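Local coordinates for hypothetical protein PH1789 (Pyrococcus horikoshii, PDB 1WR2) that is of unknown function but carries a domain of the ATP-grasp family, with two antiparallel sheets flanked by helices, at residues T18-Y23 with I232-K237; K40-L45 with V110-M115; E47-A52 with K82-L87; L63-I68 with A105-V110; V76-I81 with W91-E96. All coordinates share one frame; numbering follows the deposited sequence.

Interaction 1. Residues T18-Y23 with I232-K237; sequences TAMVEY and IILKPK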
# COMPACT_ATOMS: atom_id res chain seq x y z
N THR A 18 0.62 -1.23 17.00
CA THR A 18 0.06 -0.03 16.41
C THR A 18 0.31 -0.04 14.90
O THR A 18 -0.50 0.47 14.12
CB THR A 18 0.66 1.25 17.01
OG1 THR A 18 2.04 1.35 16.65
CG2 THR A 18 0.54 1.22 18.53
N ALA A 19 1.43 -0.63 14.48
CA ALA A 19 1.76 -0.69 13.06
C ALA A 19 1.22 -1.95 12.39
O ALA A 19 1.49 -3.07 12.82
CB ALA A 19 3.27 -0.60 12.88
N MET A 20 0.46 -1.76 11.32
CA MET A 20 -0.09 -2.89 10.58
C MET A 20 0.87 -3.31 9.47
O MET A 20 1.49 -2.47 8.82
CB MET A 20 -1.43 -2.50 9.94
CG MET A 20 -2.46 -1.99 10.92
SD MET A 20 -4.07 -1.72 10.13
CE MET A 20 -4.69 -3.39 10.05
N VAL A 21 1.00 -4.62 9.25
CA VAL A 21 1.88 -5.11 8.19
C VAL A 21 1.12 -4.99 6.87
O VAL A 21 -0.09 -4.83 6.86
CB VAL A 21 2.31 -6.59 8.44
CG1 VAL A 21 3.17 -6.66 9.71
CG2 VAL A 21 1.10 -7.48 8.56
N GLU A 22 1.84 -5.06 5.76
CA GLU A 22 1.23 -4.89 4.45
C GLU A 22 -0.07 -5.64 4.20
O GLU A 22 -1.04 -5.05 3.72
CB GLU A 22 2.23 -5.24 3.35
CG GLU A 22 1.76 -4.91 1.94
CD GLU A 22 2.81 -5.19 0.89
OE1 GLU A 22 3.99 -5.41 1.25
OE2 GLU A 22 2.46 -5.19 -0.31
N TYR A 23 -0.13 -6.93 4.53
CA TYR A 23 -1.35 -7.67 4.25
C TYR A 23 -2.51 -7.22 5.11
O TYR A 23 -3.65 -7.26 4.66
CB TYR A 23 -1.12 -9.19 4.37
CG TYR A 23 -1.12 -9.76 5.76
CD1 TYR A 23 -2.31 -9.98 6.46
CD2 TYR A 23 0.08 -10.09 6.40
CE1 TYR A 23 -2.30 -10.50 7.76
CE2 TYR A 23 0.10 -10.61 7.69
CZ TYR A 23 -1.09 -10.81 8.36
OH TYR A 23 -1.06 -11.31 9.64
N ILE A 232 -0.35 1.31 7.43
CA ILE A 232 -1.35 1.92 8.29
C ILE A 232 -0.82 1.88 9.72
O ILE A 232 -0.39 0.83 10.21
CB ILE A 232 -2.69 1.15 8.23
CG1 ILE A 232 -3.28 1.24 6.81
CG2 ILE A 232 -3.68 1.73 9.23
CD1 ILE A 232 -4.60 0.49 6.65
N ILE A 233 -0.83 3.04 10.38
CA ILE A 233 -0.39 3.15 11.77
C ILE A 233 -1.64 3.46 12.59
O ILE A 233 -2.32 4.46 12.35
CB ILE A 233 0.63 4.30 11.97
CG1 ILE A 233 1.87 4.06 11.10
CG2 ILE A 233 1.00 4.40 13.45
CD1 ILE A 233 2.52 2.70 11.30
N LEU A 234 -1.93 2.60 13.56
CA LEU A 234 -3.11 2.76 14.39
C LEU A 234 -2.84 3.53 15.68
O LEU A 234 -1.70 3.63 16.14
CB LEU A 234 -3.68 1.38 14.73
CG LEU A 234 -4.10 0.50 13.55
CD1 LEU A 234 -4.42 -0.90 14.04
CD2 LEU A 234 -5.30 1.12 12.84
N LYS A 235 -3.91 4.08 16.24
CA LYS A 235 -3.85 4.82 17.48
C LYS A 235 -4.16 3.85 18.61
O LYS A 235 -5.07 3.02 18.49
CB LYS A 235 -4.88 5.97 17.47
CG LYS A 235 -4.49 7.11 16.55
CD LYS A 235 -5.68 7.73 15.84
CE LYS A 235 -6.49 8.64 16.73
NZ LYS A 235 -7.44 9.43 15.91
N PRO A 236 -3.40 3.92 19.70
CA PRO A 236 -3.56 3.07 20.89
C PRO A 236 -4.84 3.38 21.73
O PRO A 236 -5.31 4.51 21.79
CB PRO A 236 -2.32 3.27 21.76
CG PRO A 236 -1.75 4.64 21.42
CD PRO A 236 -2.30 4.85 19.93
N LYS A 237 -5.42 2.30 22.33
CA LYS A 237 -6.56 2.40 23.30
C LYS A 237 -7.92 2.96 22.75
O LYS A 237 -8.82 2.23 22.38
CB LYS A 237 -6.11 3.21 24.51
CG LYS A 237 -7.12 3.12 25.66
CD LYS A 237 -6.60 3.74 26.96
CE LYS A 237 -7.67 3.78 28.05
NZ LYS A 237 -7.10 4.35 29.27
O HOH W 1 2.12 0.11 8.65
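Ala19 and Ile233 face each other at the margin of the larger antiparallel sheet, where a short, weakly bonded strand near the N terminus lies beside the last strand of the chain. They form a non-hydrogen-bonded pair, and the CB of Ala19 rests 3.7 Å from CD1 of Ile233. Two backbone bonds flank the pair. Leu234 N gives its hydrogen to Thr18 O in a short bond of 2.6 Å, and Met20 N reaches Ile232 O at 2.9 Å. Residues 19-20 thus make up an outermost strand of the six-stranded sheet, with strand 225-234 between them and strand 208-218. On the sheet face carrying Met20 and Ile232 the contact is apolar. Met20 has CG beside its backbone N (chi1 -56°), which lays the chain alongside Ile232, with SD 3.6 Å from CG2 of that residue. Leu234 slants across the same methionine and brings CD1 to 3.8 Å from Met20 CG. Val8 and Val12 of helix 3-14 also touch Met20, while Ile9 and Leu13 of that helix touch Leu234. Where the strands part, a water sits 2.7 Å from Met20 O and 3.0 Å from Ile232 O, and beyond it the first segment turns into helix 22-30.

Interaction 2. Residues K40-L45 with V110-M115; sequences KLAKTL and VLVAPM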
# COMPACT_ATOMS: atom_id res chain seq x y z
N LYS A 40 -1.59 -13.65 -1.72
CA LYS A 40 -1.78 -14.68 -0.72
C LYS A 40 -0.68 -14.67 0.34
O LYS A 40 0.48 -14.40 0.03
CB LYS A 40 -1.84 -16.06 -1.37
CG LYS A 40 -3.15 -16.41 -2.05
CD LYS A 40 -3.29 -15.76 -3.40
CE LYS A 40 -4.34 -16.48 -4.24
NZ LYS A 40 -5.65 -16.57 -3.53
N LEU A 41 -1.06 -14.96 1.57
CA LEU A 41 -0.11 -14.98 2.68
C LEU A 41 0.33 -16.41 2.96
O LEU A 41 -0.42 -17.21 3.53
CB LEU A 41 -0.74 -14.39 3.94
CG LEU A 41 0.17 -14.38 5.18
CD1 LEU A 41 1.41 -13.57 4.89
CD2 LEU A 41 -0.57 -13.79 6.37
N ALA A 42 1.55 -16.75 2.55
CA ALA A 42 2.08 -18.08 2.76
C ALA A 42 2.71 -18.20 4.15
O ALA A 42 3.45 -17.32 4.58
CB ALA A 42 3.12 -18.40 1.68
N LYS A 43 2.41 -19.28 4.86
CA LYS A 43 2.98 -19.49 6.19
C LYS A 43 4.17 -20.44 6.08
O LYS A 43 4.98 -20.53 7.00
CB LYS A 43 1.93 -20.09 7.14
CG LYS A 43 0.73 -19.19 7.40
CD LYS A 43 1.15 -17.86 8.01
CE LYS A 43 -0.04 -16.92 8.24
NZ LYS A 43 -0.99 -17.43 9.26
N THR A 44 4.28 -21.14 4.96
CA THR A 44 5.38 -22.08 4.72
C THR A 44 5.83 -21.97 3.28
O THR A 44 5.13 -21.39 2.44
CB THR A 44 4.98 -23.56 4.97
OG1 THR A 44 4.00 -23.95 3.99
CG2 THR A 44 4.40 -23.74 6.37
N LEU A 45 7.00 -22.54 2.97
CA LEU A 45 7.51 -22.51 1.61
C LEU A 45 6.60 -23.33 0.70
O LEU A 45 6.36 -22.96 -0.45
CB LEU A 45 8.95 -23.05 1.57
CG LEU A 45 9.60 -23.27 0.20
CD1 LEU A 45 9.55 -22.01 -0.63
CD2 LEU A 45 11.03 -23.72 0.42
N VAL A 110 4.85 -14.90 4.58
CA VAL A 110 5.38 -14.25 3.39
C VAL A 110 4.28 -13.97 2.39
O VAL A 110 3.52 -14.87 2.02
CB VAL A 110 6.45 -15.11 2.70
CG1 VAL A 110 6.94 -14.42 1.45
CG2 VAL A 110 7.60 -15.35 3.65
N LEU A 111 4.19 -12.73 1.95
CA LEU A 111 3.18 -12.35 0.99
C LEU A 111 3.64 -12.73 -0.41
O LEU A 111 4.76 -12.37 -0.84
CB LEU A 111 2.92 -10.84 1.08
CG LEU A 111 1.57 -10.31 0.60
CD1 LEU A 111 0.45 -11.14 1.21
CD2 LEU A 111 1.41 -8.85 0.98
N VAL A 112 2.81 -13.49 -1.11
CA VAL A 112 3.11 -13.91 -2.48
C VAL A 112 2.17 -13.07 -3.33
O VAL A 112 0.95 -13.22 -3.25
CB VAL A 112 2.78 -15.40 -2.72
CG1 VAL A 112 3.19 -15.79 -4.13
CG2 VAL A 112 3.48 -16.27 -1.70
N ALA A 113 2.74 -12.19 -4.15
CA ALA A 113 1.93 -11.32 -4.98
C ALA A 113 2.35 -11.38 -6.44
O ALA A 113 3.37 -11.96 -6.79
CB ALA A 113 2.03 -9.89 -4.48
N PRO A 114 1.56 -10.75 -7.32
CA PRO A 114 1.89 -10.76 -8.74
C PRO A 114 2.82 -9.62 -9.14
O PRO A 114 2.96 -8.63 -8.40
CB PRO A 114 0.52 -10.66 -9.41
CG PRO A 114 -0.20 -9.70 -8.47
CD PRO A 114 0.19 -10.24 -7.10
N MET A 115 3.47 -9.77 -10.28
CA MET A 115 4.33 -8.73 -10.82
C MET A 115 3.37 -7.85 -11.61
O MET A 115 3.00 -8.17 -12.75
CB MET A 115 5.39 -9.33 -11.74
CG MET A 115 6.62 -9.86 -11.02
SD MET A 115 7.57 -8.53 -10.24
CE MET A 115 8.39 -7.84 -11.69
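Leu41 and Leu111 both turn CG away from their own backbone N, with chi1 at 179° and -156°, and this swings their branches back over the neighbouring strand. They are the non-hydrogen-bonded pair of an antiparallel ladder between strands 40-42 and 109-114, at one margin of the four-stranded sheet. CD1 of Leu111 reaches 3.5 Å from Lys40 O, and CD1 of Leu41 lies 3.7 Å from Val110 N, each methyl group lying against the opposite backbone. The two side chains themselves only brush, with Leu41 CB 4.4 Å from Leu111 CD1. On this face Tyr23 of helix 22-30 packs against both leucines.

The pairs before and after are fully bonded. Lys40 and Val112 exchange two hydrogen bonds, of which Val112 N to Lys40 O measures 2.7 Å; Ala42 and Val110 exchange another two, Ala42 N to Val110 O and Val110 N to Ala42 O, each 2.8 Å. Four backbone bonds over three residues hold the strands in register, and the short axes run at 141°, the strands being twisted against each other.

The face bearing Lys40, Ala42, Val110 and Val112 turns to the helices: Ala48 and Tyr51 of helix 45-55 touch Ala42, and Trp91 and His95 of helix 84-101 touch Val110. Lys40 leads its amino group off to a salt bridge with Glu38. Between the strands on this face, the methyl CB of Ala42 stands 4.0 Å from CG2 of Val112.

Interaction 3. Residues E47-A52 with K82-L87; sequences EALEYA and KNEEEL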
# COMPACT_ATOMS: atom_id res chain seq x y z
N GLU A 47 3.42 -23.72 1.00
CA GLU A 47 2.25 -22.88 0.74
C GLU A 47 2.56 -21.84 -0.33
O GLU A 47 1.75 -21.61 -1.23
CB GLU A 47 1.81 -22.17 2.02
CG GLU A 47 0.90 -23.01 2.91
CD GLU A 47 0.48 -22.25 4.16
OE1 GLU A 47 0.29 -21.02 4.07
OE2 GLU A 47 0.32 -22.89 5.22
N ALA A 48 3.73 -21.21 -0.23
CA ALA A 48 4.12 -20.20 -1.20
C ALA A 48 4.20 -20.79 -2.60
O ALA A 48 3.78 -20.17 -3.57
CB ALA A 48 5.47 -19.60 -0.80
N LEU A 49 4.75 -22.00 -2.70
CA LEU A 49 4.87 -22.65 -3.99
C LEU A 49 3.49 -22.86 -4.62
O LEU A 49 3.32 -22.68 -5.82
CB LEU A 49 5.61 -23.99 -3.84
CG LEU A 49 7.08 -23.86 -3.42
CD1 LEU A 49 7.67 -25.24 -3.22
CD2 LEU A 49 7.85 -23.09 -4.50
N GLU A 50 2.51 -23.23 -3.79
CA GLU A 50 1.14 -23.45 -4.25
C GLU A 50 0.53 -22.15 -4.75
O GLU A 50 0.00 -22.09 -5.86
CB GLU A 50 0.27 -23.98 -3.11
CG GLU A 50 0.63 -25.35 -2.59
CD GLU A 50 -0.35 -25.83 -1.52
OE1 GLU A 50 -0.40 -25.21 -0.43
OE2 GLU A 50 -1.06 -26.83 -1.77
N TYR A 51 0.58 -21.11 -3.91
CA TYR A 51 0.03 -19.80 -4.25
C TYR A 51 0.68 -19.22 -5.50
O TYR A 51 0.03 -18.56 -6.30
CB TYR A 51 0.21 -18.81 -3.10
CG TYR A 51 -0.58 -19.13 -1.84
CD1 TYR A 51 -1.91 -19.51 -1.92
CD2 TYR A 51 -0.00 -18.99 -0.58
CE1 TYR A 51 -2.66 -19.75 -0.76
CE2 TYR A 51 -0.74 -19.22 0.58
CZ TYR A 51 -2.07 -19.59 0.48
OH TYR A 51 -2.81 -19.81 1.63
N ALA A 52 1.98 -19.47 -5.66
CA ALA A 52 2.71 -18.97 -6.83
C ALA A 52 2.09 -19.58 -8.08
O ALA A 52 1.79 -18.86 -9.04
CB ALA A 52 4.17 -19.35 -6.74
N LYS A 82 10.85 -15.99 -11.37
CA LYS A 82 10.31 -16.70 -12.52
C LYS A 82 9.87 -18.15 -12.36
O LYS A 82 9.05 -18.63 -13.14
CB LYS A 82 11.29 -16.59 -13.69
CG LYS A 82 11.74 -15.16 -13.97
CD LYS A 82 12.42 -15.01 -15.32
CE LYS A 82 13.56 -16.01 -15.52
NZ LYS A 82 13.06 -17.40 -15.75
N ASN A 83 10.41 -18.85 -11.37
CA ASN A 83 10.04 -20.25 -11.21
C ASN A 83 10.15 -20.77 -9.78
O ASN A 83 10.57 -20.06 -8.87
CB ASN A 83 10.89 -21.12 -12.13
CG ASN A 83 12.38 -20.95 -11.87
OD1 ASN A 83 12.86 -21.21 -10.76
ND2 ASN A 83 13.11 -20.51 -12.89
N GLU A 84 9.81 -22.04 -9.62
CA GLU A 84 9.82 -22.71 -8.33
C GLU A 84 11.20 -22.81 -7.65
O GLU A 84 11.30 -22.67 -6.44
CB GLU A 84 9.20 -24.10 -8.48
CG GLU A 84 9.06 -24.87 -7.18
CD GLU A 84 8.16 -26.08 -7.33
OE1 GLU A 84 6.95 -25.89 -7.62
OE2 GLU A 84 8.65 -27.22 -7.16
N GLU A 85 12.24 -23.06 -8.43
CA GLU A 85 13.59 -23.17 -7.88
C GLU A 85 14.04 -21.83 -7.33
O GLU A 85 14.61 -21.74 -6.24
CB GLU A 85 14.59 -23.64 -8.95
CG GLU A 85 14.30 -25.02 -9.54
CD GLU A 85 12.99 -25.08 -10.31
OE1 GLU A 85 12.77 -24.22 -11.19
OE2 GLU A 85 12.18 -25.99 -10.04
N GLU A 86 13.78 -20.77 -8.09
CA GLU A 86 14.15 -19.42 -7.68
C GLU A 86 13.33 -18.96 -6.47
O GLU A 86 13.83 -18.22 -5.62
CB GLU A 86 13.97 -18.46 -8.86
CG GLU A 86 13.92 -16.99 -8.47
CD GLU A 86 14.24 -16.06 -9.63
OE1 GLU A 86 13.69 -16.27 -10.74
OE2 GLU A 86 15.03 -15.11 -9.42
N LEU A 87 12.07 -19.40 -6.39
CA LEU A 87 11.22 -19.03 -5.27
C LEU A 87 11.75 -19.67 -3.99
O LEU A 87 11.73 -19.05 -2.93
CB LEU A 87 9.76 -19.48 -5.53
CG LEU A 87 8.66 -18.93 -4.61
CD1 LEU A 87 7.30 -19.04 -5.30
CD2 LEU A 87 8.66 -19.69 -3.30
O HOH W 2 5.31 -23.33 -7.83
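Leu87 is the buried side chain that fills the gap between helices 45-55 and 84-101, and its two methyl groups reach different residues of the first helix. CD1 presses on CB of Ala52 at 3.5 Å, a tight fit for two carbons. CD2 lies 4.1 Å from CB of Ala48 and 3.7 Å from CD2 of Leu49, whose chain slants across it. With CG opposite its backbone N (chi1 -168°), Leu87 extends straight from its own helix into this space, and Tyr57 and Ile81 touch it there as well. The close packing runs on through Leu49, which turns the same CD2 to the aliphatic part of Glu84, 3.4 Å from CG, the two chains crossing at about a right angle.

Only past this point does the contact become loose and polar. The carboxylate end of Glu84 is linked to the first helix through a water, which donates to Leu49 O at 2.9 Å and to Glu84 OE1 at 3.0 Å.

Ala48 and Ala52 present only their CB to Leu87, and the two helices form the helical layer over one face of a four-stranded antiparallel sheet, a two-layer alpha/beta arrangement.

Interaction 4. Residues L63-I68 with A105-V110; sequences LMSPQI and AEILGV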
# COMPACT_ATOMS: atom_id res chain seq x y z
N LEU A 63 8.42 -10.53 2.91
CA LEU A 63 8.32 -11.04 4.27
C LEU A 63 7.48 -10.12 5.14
O LEU A 63 7.67 -8.90 5.15
CB LEU A 63 9.71 -11.20 4.89
CG LEU A 63 9.74 -11.84 6.28
CD1 LEU A 63 11.00 -12.66 6.44
CD2 LEU A 63 9.63 -10.76 7.34
N MET A 64 6.54 -10.72 5.87
CA MET A 64 5.66 -9.96 6.75
C MET A 64 6.12 -10.08 8.19
O MET A 64 6.24 -11.18 8.72
CB MET A 64 4.23 -10.49 6.62
CG MET A 64 3.59 -10.26 5.25
SD MET A 64 3.28 -8.51 4.89
CE MET A 64 4.66 -8.08 3.85
N SER A 65 6.40 -8.94 8.81
CA SER A 65 6.84 -8.89 10.20
C SER A 65 6.58 -7.52 10.78
O SER A 65 6.96 -6.50 10.19
CB SER A 65 8.35 -9.18 10.30
OG SER A 65 8.79 -9.01 11.64
N PRO A 66 5.93 -7.46 11.95
CA PRO A 66 5.62 -6.18 12.60
C PRO A 66 6.91 -5.42 12.93
O PRO A 66 6.88 -4.21 13.11
CB PRO A 66 4.88 -6.60 13.86
CG PRO A 66 4.29 -7.95 13.50
CD PRO A 66 5.41 -8.59 12.74
N GLN A 67 8.02 -6.14 13.01
CA GLN A 67 9.31 -5.53 13.33
C GLN A 67 10.06 -5.04 12.10
O GLN A 67 11.04 -4.31 12.21
CB GLN A 67 10.22 -6.50 14.09
CG GLN A 67 9.77 -6.84 15.49
CD GLN A 67 8.43 -7.54 15.52
OE1 GLN A 67 8.22 -8.53 14.83
NE2 GLN A 67 7.51 -7.02 16.33
N ILE A 68 9.60 -5.46 10.93
CA ILE A 68 10.24 -5.08 9.68
C ILE A 68 9.23 -4.40 8.77
O ILE A 68 8.76 -5.00 7.81
CB ILE A 68 10.84 -6.30 8.97
CG1 ILE A 68 11.67 -7.13 9.95
CG2 ILE A 68 11.70 -5.86 7.80
CD1 ILE A 68 12.22 -8.40 9.37
N ALA A 105 12.57 -10.56 15.39
CA ALA A 105 11.33 -10.29 14.66
C ALA A 105 10.32 -11.43 14.65
O ALA A 105 10.68 -12.59 14.51
CB ALA A 105 11.66 -9.90 13.22
N GLU A 106 9.05 -11.08 14.79
CA GLU A 106 7.99 -12.08 14.72
C GLU A 106 7.71 -12.21 13.22
O GLU A 106 7.45 -11.21 12.55
CB GLU A 106 6.73 -11.59 15.45
CG GLU A 106 5.46 -12.37 15.10
CD GLU A 106 4.25 -11.95 15.90
OE1 GLU A 106 4.06 -10.73 16.14
OE2 GLU A 106 3.46 -12.83 16.29
N ILE A 107 7.79 -13.42 12.68
CA ILE A 107 7.52 -13.60 11.25
C ILE A 107 6.08 -14.08 11.09
O ILE A 107 5.74 -15.18 11.50
CB ILE A 107 8.48 -14.64 10.62
CG1 ILE A 107 9.93 -14.28 10.92
CG2 ILE A 107 8.27 -14.68 9.11
CD1 ILE A 107 10.39 -12.96 10.33
N LEU A 108 5.24 -13.23 10.53
CA LEU A 108 3.84 -13.57 10.34
C LEU A 108 3.60 -14.40 9.08
O LEU A 108 2.54 -15.01 8.92
CB LEU A 108 2.98 -12.30 10.26
CG LEU A 108 2.94 -11.44 11.52
CD1 LEU A 108 2.06 -10.22 11.28
CD2 LEU A 108 2.40 -12.26 12.68
N GLY A 109 4.59 -14.42 8.20
CA GLY A 109 4.46 -15.17 6.96
C GLY A 109 5.06 -14.41 5.80
O GLY A 109 5.72 -13.40 6.00
N VAL A 110 4.85 -14.90 4.58
CA VAL A 110 5.38 -14.25 3.39
C VAL A 110 4.28 -13.97 2.39
O VAL A 110 3.52 -14.87 2.02
CB VAL A 110 6.45 -15.11 2.70
CG1 VAL A 110 6.94 -14.42 1.45
CG2 VAL A 110 7.60 -15.35 3.65
O HOH W 3 5.37 -8.88 17.46
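Met64 and Gly109 open the backbone bonding of this contact: Met64 N gives to Gly109 O at 2.8 Å, and Leu108 N returns a bond to Met64 O at 2.9 Å. Gly109 has phi 141° and psi -171°, a conformation that glycine adopts readily, since a CB would run into the carbonyl O of Leu108.

Side chains take over as bonding groups past the ends of the strands. Ser65 OG donates to Glu106 O at 2.7 Å, from above the carbonyl plane, and also accepts from Gln67 N, making an ST turn within the type I turn Ser65-Ile68. Gln67, bent at chi2 (63°), folds its amide back so that OE1 receives Glu106 N at 2.7 Å, again from above the plane. These two bonds continue the pairing of strands 59-64 and 109-114, the inner strands of the four-stranded antiparallel sheet, into the loops that leave it.

A water bridges the outer ends, accepting from Gln67 NE2 and donating to Glu106 OE1 at 2.6 Å.

Apolar contacts fall on either side of the backbone. Leu63 and Ile107 cross nearly at right angles, with CD2 of the first 3.8 Å from CD1 of the second. Pro66 lies obliquely on Leu108, its CG 3.9 Å from CD1 of the leucine; Tyr23 of helix 22-30 touches Leu108 too.

Interaction 5. Residues V76-I81 with W91-E96; sequences VVMLNI and WEEIHE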
# COMPACT_ATOMS: atom_id res chain seq x y z
N VAL A 76 13.83 -7.62 2.41
CA VAL A 76 13.01 -8.81 2.61
C VAL A 76 11.93 -8.90 1.52
O VAL A 76 10.95 -9.63 1.67
CB VAL A 76 12.34 -8.83 4.01
CG1 VAL A 76 13.42 -8.89 5.08
CG2 VAL A 76 11.46 -7.62 4.22
N VAL A 77 12.11 -8.14 0.44
CA VAL A 77 11.19 -8.14 -0.70
C VAL A 77 11.98 -8.56 -1.94
O VAL A 77 12.97 -7.91 -2.27
CB VAL A 77 10.58 -6.73 -0.97
CG1 VAL A 77 9.87 -6.71 -2.34
CG2 VAL A 77 9.59 -6.37 0.11
N MET A 78 11.57 -9.64 -2.59
CA MET A 78 12.26 -10.12 -3.80
C MET A 78 11.30 -10.11 -4.99
O MET A 78 10.19 -10.65 -4.91
CB MET A 78 12.82 -11.53 -3.57
CG MET A 78 14.00 -11.59 -2.61
SD MET A 78 15.45 -10.67 -3.21
CE MET A 78 16.56 -10.82 -1.80
N LEU A 79 11.74 -9.51 -6.08
CA LEU A 79 10.91 -9.38 -7.27
C LEU A 79 11.19 -10.32 -8.43
O LEU A 79 12.19 -11.04 -8.46
CB LEU A 79 11.00 -7.94 -7.78
CG LEU A 79 10.77 -6.79 -6.79
CD1 LEU A 79 10.89 -5.48 -7.54
CD2 LEU A 79 9.40 -6.90 -6.14
N ASN A 80 10.28 -10.30 -9.40
CA ASN A 80 10.34 -11.09 -10.62
C ASN A 80 10.90 -12.51 -10.49
O ASN A 80 11.82 -12.90 -11.21
CB ASN A 80 11.12 -10.31 -11.68
CG ASN A 80 10.82 -10.79 -13.09
OD1 ASN A 80 9.85 -10.35 -13.72
ND2 ASN A 80 11.66 -11.69 -13.60
N ILE A 81 10.33 -13.27 -9.56
CA ILE A 81 10.71 -14.66 -9.34
C ILE A 81 10.04 -15.46 -10.46
O ILE A 81 8.82 -15.60 -10.48
CB ILE A 81 10.20 -15.15 -7.98
CG1 ILE A 81 10.87 -14.34 -6.86
CG2 ILE A 81 10.45 -16.63 -7.84
CD1 ILE A 81 10.25 -14.52 -5.48
N TRP A 91 13.10 -17.43 -0.94
CA TRP A 91 12.39 -17.62 0.31
C TRP A 91 13.45 -17.70 1.42
O TRP A 91 13.28 -17.14 2.50
CB TRP A 91 11.57 -18.91 0.26
CG TRP A 91 10.98 -19.30 1.58
CD1 TRP A 91 11.64 -19.86 2.65
CD2 TRP A 91 9.63 -19.11 2.01
NE1 TRP A 91 10.78 -20.02 3.70
CE2 TRP A 91 9.54 -19.57 3.34
CE3 TRP A 91 8.48 -18.59 1.39
CZ2 TRP A 91 8.35 -19.53 4.07
CZ3 TRP A 91 7.30 -18.56 2.12
CH2 TRP A 91 7.24 -19.02 3.44
N GLU A 92 14.55 -18.40 1.13
CA GLU A 92 15.62 -18.53 2.11
C GLU A 92 16.31 -17.18 2.32
O GLU A 92 16.61 -16.80 3.45
CB GLU A 92 16.66 -19.56 1.63
CG GLU A 92 16.20 -21.01 1.70
CD GLU A 92 17.28 -22.00 1.27
OE1 GLU A 92 17.72 -21.93 0.10
OE2 GLU A 92 17.70 -22.84 2.11
N GLU A 93 16.55 -16.47 1.23
CA GLU A 93 17.19 -15.17 1.30
C GLU A 93 16.49 -14.17 2.21
O GLU A 93 17.10 -13.61 3.12
CB GLU A 93 17.31 -14.55 -0.08
CG GLU A 93 18.44 -15.07 -0.90
CD GLU A 93 18.80 -14.10 -2.00
OE1 GLU A 93 18.98 -12.91 -1.68
OE2 GLU A 93 18.90 -14.53 -3.16
N ILE A 94 15.20 -13.92 1.95
CA ILE A 94 14.46 -12.95 2.74
C ILE A 94 14.45 -13.29 4.22
O ILE A 94 14.47 -12.39 5.06
CB ILE A 94 13.01 -12.75 2.23
CG1 ILE A 94 12.22 -14.05 2.34
CG2 ILE A 94 13.03 -12.22 0.80
CD1 ILE A 94 10.77 -13.92 1.88
N HIS A 95 14.42 -14.57 4.55
CA HIS A 95 14.43 -14.95 5.95
C HIS A 95 15.79 -14.65 6.56
O HIS A 95 15.88 -14.25 7.72
CB HIS A 95 14.08 -16.43 6.13
CG HIS A 95 12.60 -16.70 6.12
ND1 HIS A 95 11.87 -16.85 4.96
CD2 HIS A 95 11.72 -16.82 7.14
CE1 HIS A 95 10.60 -17.05 5.27
NE2 HIS A 95 10.48 -17.04 6.58
N GLU A 96 16.85 -14.83 5.78
CA GLU A 96 18.21 -14.55 6.24
C GLU A 96 18.34 -13.05 6.44
O GLU A 96 18.84 -12.60 7.46
CB GLU A 96 19.24 -15.01 5.20
CG GLU A 96 19.15 -16.49 4.83
CD GLU A 96 20.11 -16.88 3.71
OE1 GLU A 96 20.34 -16.04 2.81
OE2 GLU A 96 20.63 -18.01 3.72
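The Met78 and Ile94 side chains run antiparallel to one another, with CG of Met78 3.6 Å from CG2 of Ile94. That methyl group carries much of the contact: it also lies 3.4 Å from Val76 O. Ile94 places CG1 between its backbone N and carbonyl carbon (chi1 62°), which leaves CG2 beside the N and directed at the start of the strand. Val76 answers with CG1, which comes within 3.7 Å of Ile94 O, so each residue lays a methyl group on the other's carbonyl oxygen.

Further along its chain Met78 bends at chi2 and meets Glu93 at about a right angle. Its terminal CE lies 3.2 Å from Glu93 OE1, while OE2 of the same carboxylate forms a salt bridge with Lys90, one turn earlier in the helix.

On another side of the helix two rings are arranged against each other. His95 ND1 donates in its ring plane to Trp91 O at 2.9 Å, and this bond probably helps to hold the imidazole, whose CE1 stands 3.2 Å above one face of the Trp91 ring, nearer its edge than its centre. Both rings touch Val110.

Helix 84-101 runs back along strand 77-81, the short axes at 153° and 8.7 Å apart, and leads into strand 109-114: a split beta-alpha-beta crossover, with strand 59-64 between the two parallel strands.

In the fold
From the N terminus, 18-23 pairs with the last strand, so interaction 1 closes a loop of some two hundred residues that holds all the others. Interaction 2 closes a smaller loop between 40-45 and 110-115, and interactions 3, 4 and 5 nest inside it. Interaction 3 crosses both 4 and 5, whereas 5 is nested in 4. Interactions 2 and 4 share Val110 and, with strand 77-81 of interaction 5, run across the four-stranded sheet; 3 and 5 set its helices. Interaction 1 belongs to the six-stranded sheet, and Val21, Glu22 and Tyr23 touch interactions 2 and 4, tying the two sheets together.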